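Local coordinates for protein Rho guanine nucleotide exchange factor 3 (Mus musculus, PDB 2Z0Q) that acts, through its DH-PH region, as a guanine nucleotide exchange factor for the small GTPases RhoA and RhoB, at residues Thr66-Gln80 and Ile97-Tyr111. Residues are numbered along the deposited sequence; the frame is centred on the assembly and turned at random.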
loop_
_atom_site.group_PDB
_atom_site.type_symbol
_atom_site.label_atom_id
_atom_site.label_comp_id
_atom_site.label_asym_id
_atom_site.label_seq_id
_atom_site.Cartn_x
_atom_site.Cartn_y
_atom_site.Cartn_z
ATOM N N THR A 66 3.000 -15.485 -0.857
ATOM C CA THR A 66 4.355 -14.961 -0.829
ATOM C C THR A 66 4.860 -14.621 0.554
ATOM O O THR A 66 6.059 -14.736 0.813
ATOM C CB THR A 66 4.503 -13.725 -1.698
ATOM O OG1 THR A 66 3.851 -13.945 -2.953
ATOM C CG2 THR A 66 5.996 -13.455 -1.947
ATOM N N LEU A 67 3.957 -14.213 1.440
ATOM C CA LEU A 67 4.341 -13.862 2.808
ATOM C C LEU A 67 5.165 -14.967 3.430
ATOM O O LEU A 67 6.108 -14.706 4.172
ATOM C CB LEU A 67 3.112 -13.595 3.688
ATOM C CG LEU A 67 2.332 -12.300 3.467
ATOM C CD1 LEU A 67 1.206 -12.248 4.496
ATOM C CD2 LEU A 67 3.243 -11.071 3.614
ATOM N N ASP A 68 4.815 -16.206 3.114
ATOM C CA ASP A 68 5.539 -17.358 3.632
ATOM C C ASP A 68 6.957 -17.497 3.116
ATOM O O ASP A 68 7.727 -18.298 3.631
ATOM C CB ASP A 68 4.769 -18.659 3.355
ATOM C CG ASP A 68 3.733 -18.949 4.417
ATOM O OD1 ASP A 68 4.110 -18.962 5.613
ATOM O OD2 ASP A 68 2.546 -19.154 4.058
ATOM N N SER A 69 7.319 -16.766 2.081
ATOM C CA SER A 69 8.690 -16.858 1.622
ATOM C C SER A 69 9.513 -15.813 2.403
ATOM O O SER A 69 10.729 -15.932 2.530
ATOM C CB SER A 69 8.784 -16.604 0.122
ATOM O OG SER A 69 8.556 -15.245 -0.197
ATOM N N LEU A 70 8.845 -14.806 2.961
ATOM C CA LEU A 70 9.564 -13.767 3.704
ATOM C C LEU A 70 9.844 -14.073 5.164
ATOM O O LEU A 70 10.811 -13.560 5.740
ATOM C CB LEU A 70 8.797 -12.462 3.630
ATOM C CG LEU A 70 8.461 -11.994 2.234
ATOM C CD1 LEU A 70 7.731 -10.665 2.341
ATOM C CD2 LEU A 70 9.739 -11.852 1.403
ATOM N N ILE A 71 8.989 -14.885 5.781
ATOM C CA ILE A 71 9.172 -15.218 7.180
ATOM C C ILE A 71 10.560 -15.758 7.493
ATOM O O ILE A 71 11.185 -15.317 8.453
ATOM C CB ILE A 71 8.043 -16.192 7.662
ATOM C CG1 ILE A 71 6.703 -15.449 7.581
ATOM C CG2 ILE A 71 8.321 -16.675 9.081
ATOM C CD1 ILE A 71 5.446 -16.296 7.923
ATOM N N PRO A 72 11.077 -16.712 6.685
ATOM C CA PRO A 72 12.415 -17.238 6.982
ATOM C C PRO A 72 13.523 -16.177 6.963
ATOM O O PRO A 72 14.496 -16.296 7.698
ATOM C CB PRO A 72 12.625 -18.308 5.906
ATOM C CG PRO A 72 11.220 -18.710 5.545
ATOM C CD PRO A 72 10.461 -17.429 5.548
ATOM N N LEU A 73 13.373 -15.151 6.134
ATOM C CA LEU A 73 14.396 -14.089 6.043
ATOM C C LEU A 73 14.593 -13.357 7.380
ATOM O O LEU A 73 15.712 -13.060 7.800
ATOM C CB LEU A 73 13.998 -13.036 5.003
ATOM C CG LEU A 73 13.524 -13.538 3.648
ATOM C CD1 LEU A 73 13.358 -12.354 2.724
ATOM C CD2 LEU A 73 14.507 -14.549 3.114
ATOM N N HIS A 74 13.473 -13.037 8.001
ATOM C CA HIS A 74 13.460 -12.340 9.283
ATOM C C HIS A 74 13.848 -13.285 10.433
ATOM O O HIS A 74 14.580 -12.908 11.357
ATOM C CB HIS A 74 12.077 -11.679 9.436
ATOM C CG HIS A 74 11.826 -10.619 8.405
ATOM N ND1 HIS A 74 12.443 -9.384 8.448
ATOM C CD2 HIS A 74 11.081 -10.627 7.273
ATOM C CE1 HIS A 74 12.097 -8.683 7.384
ATOM N NE2 HIS A 74 11.273 -9.416 6.653
ATOM N N GLU A 75 13.434 -14.549 10.352
ATOM C CA GLU A 75 13.825 -15.488 11.378
ATOM C C GLU A 75 15.329 -15.624 11.352
ATOM O O GLU A 75 15.957 -15.750 12.406
ATOM C CB GLU A 75 13.173 -16.871 11.162
ATOM C CG GLU A 75 11.659 -16.860 11.329
ATOM C CD GLU A 75 11.025 -18.228 11.051
ATOM O OE1 GLU A 75 11.163 -18.741 9.917
ATOM O OE2 GLU A 75 10.390 -18.778 11.979
ATOM N N GLU A 76 15.915 -15.610 10.153
ATOM C CA GLU A 76 17.361 -15.724 10.049
ATOM C C GLU A 76 18.024 -14.507 10.680
ATOM O O GLU A 76 18.995 -14.653 11.405
ATOM C CB GLU A 76 17.812 -15.832 8.595
ATOM C CG GLU A 76 19.320 -15.955 8.441
ATOM C CD GLU A 76 19.855 -17.229 9.043
ATOM O OE1 GLU A 76 19.149 -18.260 8.972
ATOM O OE2 GLU A 76 20.978 -17.227 9.576
ATOM N N LEU A 77 17.510 -13.310 10.417
ATOM C CA LEU A 77 18.160 -12.142 11.014
ATOM C C LEU A 77 18.019 -12.197 12.535
ATOM O O LEU A 77 18.973 -11.985 13.276
ATOM C CB LEU A 77 17.563 -10.842 10.468
ATOM C CG LEU A 77 18.093 -9.604 11.190
ATOM C CD1 LEU A 77 19.605 -9.526 11.087
ATOM C CD2 LEU A 77 17.384 -8.375 10.627
ATOM N N LEU A 78 16.815 -12.466 13.011
ATOM C CA LEU A 78 16.595 -12.551 14.452
ATOM C C LEU A 78 17.519 -13.566 15.125
ATOM O O LEU A 78 18.103 -13.295 16.166
ATOM C CB LEU A 78 15.138 -12.898 14.706
ATOM C CG LEU A 78 14.680 -12.968 16.168
ATOM C CD1 LEU A 78 14.923 -11.636 16.845
ATOM C CD2 LEU A 78 13.195 -13.320 16.197
ATOM N N SER A 79 17.632 -14.752 14.533
ATOM C CA SER A 79 18.469 -15.797 15.080
ATOM C C SER A 79 19.911 -15.325 15.221
ATOM O O SER A 79 20.555 -15.576 16.237
ATOM C CB SER A 79 18.398 -17.043 14.175
ATOM O OG SER A 79 19.298 -18.029 14.632
ATOM N N GLN A 80 20.419 -14.635 14.203
ATOM C CA GLN A 80 21.785 -14.135 14.240
ATOM C C GLN A 80 21.986 -13.037 15.293
ATOM O O GLN A 80 23.012 -13.010 15.988
ATOM C CB GLN A 80 22.198 -13.630 12.851
ATOM C CG GLN A 80 22.496 -14.778 11.872
ATOM C CD GLN A 80 22.943 -14.285 10.523
ATOM O OE1 GLN A 80 23.862 -13.472 10.421
ATOM N NE2 GLN A 80 22.310 -14.786 9.467
ATOM N N ILE A 97 26.746 -8.706 10.894
ATOM C CA ILE A 97 25.531 -9.481 10.676
ATOM C C ILE A 97 24.584 -8.809 9.667
ATOM O O ILE A 97 24.028 -9.467 8.789
ATOM C CB ILE A 97 24.774 -9.682 12.022
ATOM C CG1 ILE A 97 25.490 -10.734 12.872
ATOM C CG2 ILE A 97 23.293 -10.094 11.732
ATOM C CD1 ILE A 97 24.881 -10.902 14.293
ATOM N N LEU A 98 24.371 -7.493 9.812
ATOM C CA LEU A 98 23.470 -6.789 8.909
ATOM C C LEU A 98 24.017 -6.807 7.482
ATOM O O LEU A 98 23.298 -7.122 6.561
ATOM C CB LEU A 98 23.262 -5.337 9.374
ATOM C CG LEU A 98 22.344 -5.307 10.608
ATOM C CD1 LEU A 98 22.476 -3.979 11.336
ATOM C CD2 LEU A 98 20.913 -5.556 10.161
ATOM N N VAL A 99 25.284 -6.462 7.327
ATOM C CA VAL A 99 25.877 -6.471 5.999
ATOM C C VAL A 99 25.784 -7.863 5.340
ATOM O O VAL A 99 25.482 -7.974 4.158
ATOM C CB VAL A 99 27.322 -6.002 6.062
ATOM C CG1 VAL A 99 28.007 -6.228 4.665
ATOM C CG2 VAL A 99 27.332 -4.478 6.390
ATOM N N GLY A 100 26.012 -8.927 6.107
ATOM C CA GLY A 100 25.896 -10.255 5.507
ATOM C C GLY A 100 24.476 -10.703 5.216
ATOM O O GLY A 100 24.234 -11.538 4.331
ATOM N N TRP A 101 23.515 -10.180 5.969
ATOM C CA TRP A 101 22.118 -10.554 5.785
ATOM C C TRP A 101 21.411 -9.803 4.662
ATOM O O TRP A 101 20.571 -10.363 3.985
ATOM C CB TRP A 101 21.357 -10.342 7.119
ATOM C CG TRP A 101 19.872 -10.567 7.058
ATOM C CD1 TRP A 101 19.208 -11.776 7.124
ATOM C CD2 TRP A 101 18.854 -9.561 6.942
ATOM N NE1 TRP A 101 17.850 -11.570 7.051
ATOM C CE2 TRP A 101 17.606 -10.226 6.937
ATOM C CE3 TRP A 101 18.878 -8.152 6.848
ATOM C CZ2 TRP A 101 16.378 -9.533 6.838
ATOM C CZ3 TRP A 101 17.646 -7.458 6.755
ATOM C CH2 TRP A 101 16.424 -8.154 6.750
ATOM N N LEU A 102 21.781 -8.540 4.446
ATOM C CA LEU A 102 21.138 -7.728 3.411
ATOM C C LEU A 102 20.804 -8.331 2.037
ATOM O O LEU A 102 19.752 -8.031 1.477
ATOM C CB LEU A 102 21.952 -6.433 3.168
ATOM C CG LEU A 102 22.032 -5.513 4.361
ATOM C CD1 LEU A 102 22.770 -4.241 4.014
ATOM C CD2 LEU A 102 20.613 -5.247 4.814
ATOM N N PRO A 103 21.702 -9.125 1.462
ATOM C CA PRO A 103 21.430 -9.714 0.147
ATOM C C PRO A 103 20.105 -10.526 0.076
ATOM O O PRO A 103 19.513 -10.615 -0.976
ATOM C CB PRO A 103 22.660 -10.588 -0.090
ATOM C CG PRO A 103 23.721 -9.822 0.583
ATOM C CD PRO A 103 23.083 -9.436 1.880
ATOM N N CYS A 104 19.644 -11.064 1.206
ATOM C CA CYS A 104 18.419 -11.846 1.175
ATOM C C CYS A 104 17.202 -10.978 0.941
ATOM O O CYS A 104 16.133 -11.484 0.606
ATOM C CB CYS A 104 18.261 -12.678 2.452
ATOM S SG CYS A 104 17.538 -11.823 3.802
ATOM N N LEU A 105 17.362 -9.660 1.085
ATOM C CA LEU A 105 16.248 -8.746 0.838
ATOM C C LEU A 105 15.878 -8.711 -0.645
ATOM O O LEU A 105 14.916 -8.074 -1.038
ATOM C CB LEU A 105 16.582 -7.329 1.323
ATOM C CG LEU A 105 16.561 -7.130 2.851
ATOM C CD1 LEU A 105 16.805 -5.700 3.174
ATOM C CD2 LEU A 105 15.236 -7.584 3.429
ATOM N N SER A 106 16.656 -9.397 -1.486
ATOM C CA SER A 106 16.312 -9.423 -2.895
ATOM C C SER A 106 14.880 -10.013 -3.053
ATOM O O SER A 106 14.185 -9.682 -3.991
ATOM C CB SER A 106 17.325 -10.268 -3.689
ATOM O OG SER A 106 17.321 -11.610 -3.270
ATOM N N SER A 107 14.463 -10.883 -2.141
ATOM C CA SER A 107 13.106 -11.454 -2.218
ATOM C C SER A 107 12.010 -10.397 -2.061
ATOM O O SER A 107 10.860 -10.621 -2.474
ATOM C CB SER A 107 12.923 -12.532 -1.162
ATOM O OG SER A 107 13.889 -13.545 -1.319
ATOM N N TYR A 108 12.331 -9.234 -1.484
ATOM C CA TYR A 108 11.293 -8.199 -1.364
ATOM C C TYR A 108 10.913 -7.643 -2.746
ATOM O O TYR A 108 9.830 -7.101 -2.930
ATOM C CB TYR A 108 11.742 -7.057 -0.447
ATOM C CG TYR A 108 11.378 -7.290 0.996
ATOM C CD1 TYR A 108 11.938 -8.330 1.728
ATOM C CD2 TYR A 108 10.394 -6.509 1.604
ATOM C CE1 TYR A 108 11.515 -8.601 3.070
ATOM C CE2 TYR A 108 9.961 -6.764 2.914
ATOM C CZ TYR A 108 10.518 -7.803 3.634
ATOM O OH TYR A 108 10.048 -8.026 4.902
ATOM N N ASP A 109 11.809 -7.777 -3.725
ATOM C CA ASP A 109 11.521 -7.294 -5.062
ATOM C C ASP A 109 10.328 -8.072 -5.629
ATOM O O ASP A 109 9.345 -7.480 -6.083
ATOM C CB ASP A 109 12.739 -7.497 -5.966
ATOM C CG ASP A 109 12.569 -6.872 -7.319
ATOM O OD1 ASP A 109 12.064 -5.745 -7.380
ATOM O OD2 ASP A 109 12.963 -7.504 -8.328
ATOM N N SER A 110 10.435 -9.396 -5.581
ATOM C CA SER A 110 9.405 -10.302 -6.070
ATOM C C SER A 110 8.097 -10.023 -5.331
ATOM O O SER A 110 7.042 -9.855 -5.941
ATOM C CB SER A 110 9.868 -11.741 -5.828
ATOM O OG SER A 110 8.947 -12.696 -6.324
ATOM N N TYR A 111 8.184 -9.947 -4.007
ATOM C CA TYR A 111 7.017 -9.690 -3.177
ATOM C C TYR A 111 6.318 -8.367 -3.475
ATOM O O TYR A 111 5.102 -8.321 -3.695
ATOM C CB TYR A 111 7.416 -9.706 -1.709
ATOM C CG TYR A 111 6.246 -9.462 -0.805
ATOM C CD1 TYR A 111 5.239 -10.416 -0.676
ATOM C CD2 TYR A 111 6.124 -8.275 -0.108
ATOM C CE1 TYR A 111 4.133 -10.180 0.137
ATOM C CE2 TYR A 111 5.017 -8.029 0.713
ATOM C CZ TYR A 111 4.035 -8.981 0.829
ATOM O OH TYR A 111 2.942 -8.748 1.646
HETATM O O HOH W 1 9.092 -13.028 -2.483
HETATM O O HOH W 2 24.489 -12.075 8.445
#
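W101 lies against helix 67-84 with one indole face under L77: CB of L77 sits 3.6 Å from the centroid of the five-membered ring and 17° off its normal, a CH-pi contact. CG of W101 is anti to the backbone N (chi1 175°), which carries the indole across to the facing helix, where NE1 donates to the backbone O of L73 at 2.7 Å. That oxygen also accepts the helical bond from L77 N, and the two donors reach it from opposite faces of the carbonyl plane. Replacing the indole by a methyl group, as an alanine here would, is likely to leave L73 O with its helical donor alone and open a gap beside L77. On the opposite indole face lies SG of C104, which also meets CB of L73 at 3.9 Å.

H74 and Y108 reach toward one another across the contact; their rings meet edge on, with neither over the other's face, the planes 82° apart. H74 NE2 and Y108 OH form a short 2.5 Å hydrogen bond. ND1 of H74 bonds E31 of helix 15-51, so both ring nitrogens are engaged. At the far end, CD1 of L70 covers one face of Y111, 3.8 Å from the ring centroid, while T66 CG2 reaches the ring edge, 3.4 Å from Y111 CD1. The Y111 hydroxyl bonds the backbone O of L153. Water 2 bridges Q80 OE1 and I97 O at the opposite end. The axis of helix 67-80 passes 10.6 Å from that of 97-101 and 10.2 Å from that of 107-111, nearly antiparallel to both: lengthwise helix packing within the elongated helical bundle of a DH (RhoGEF) domain.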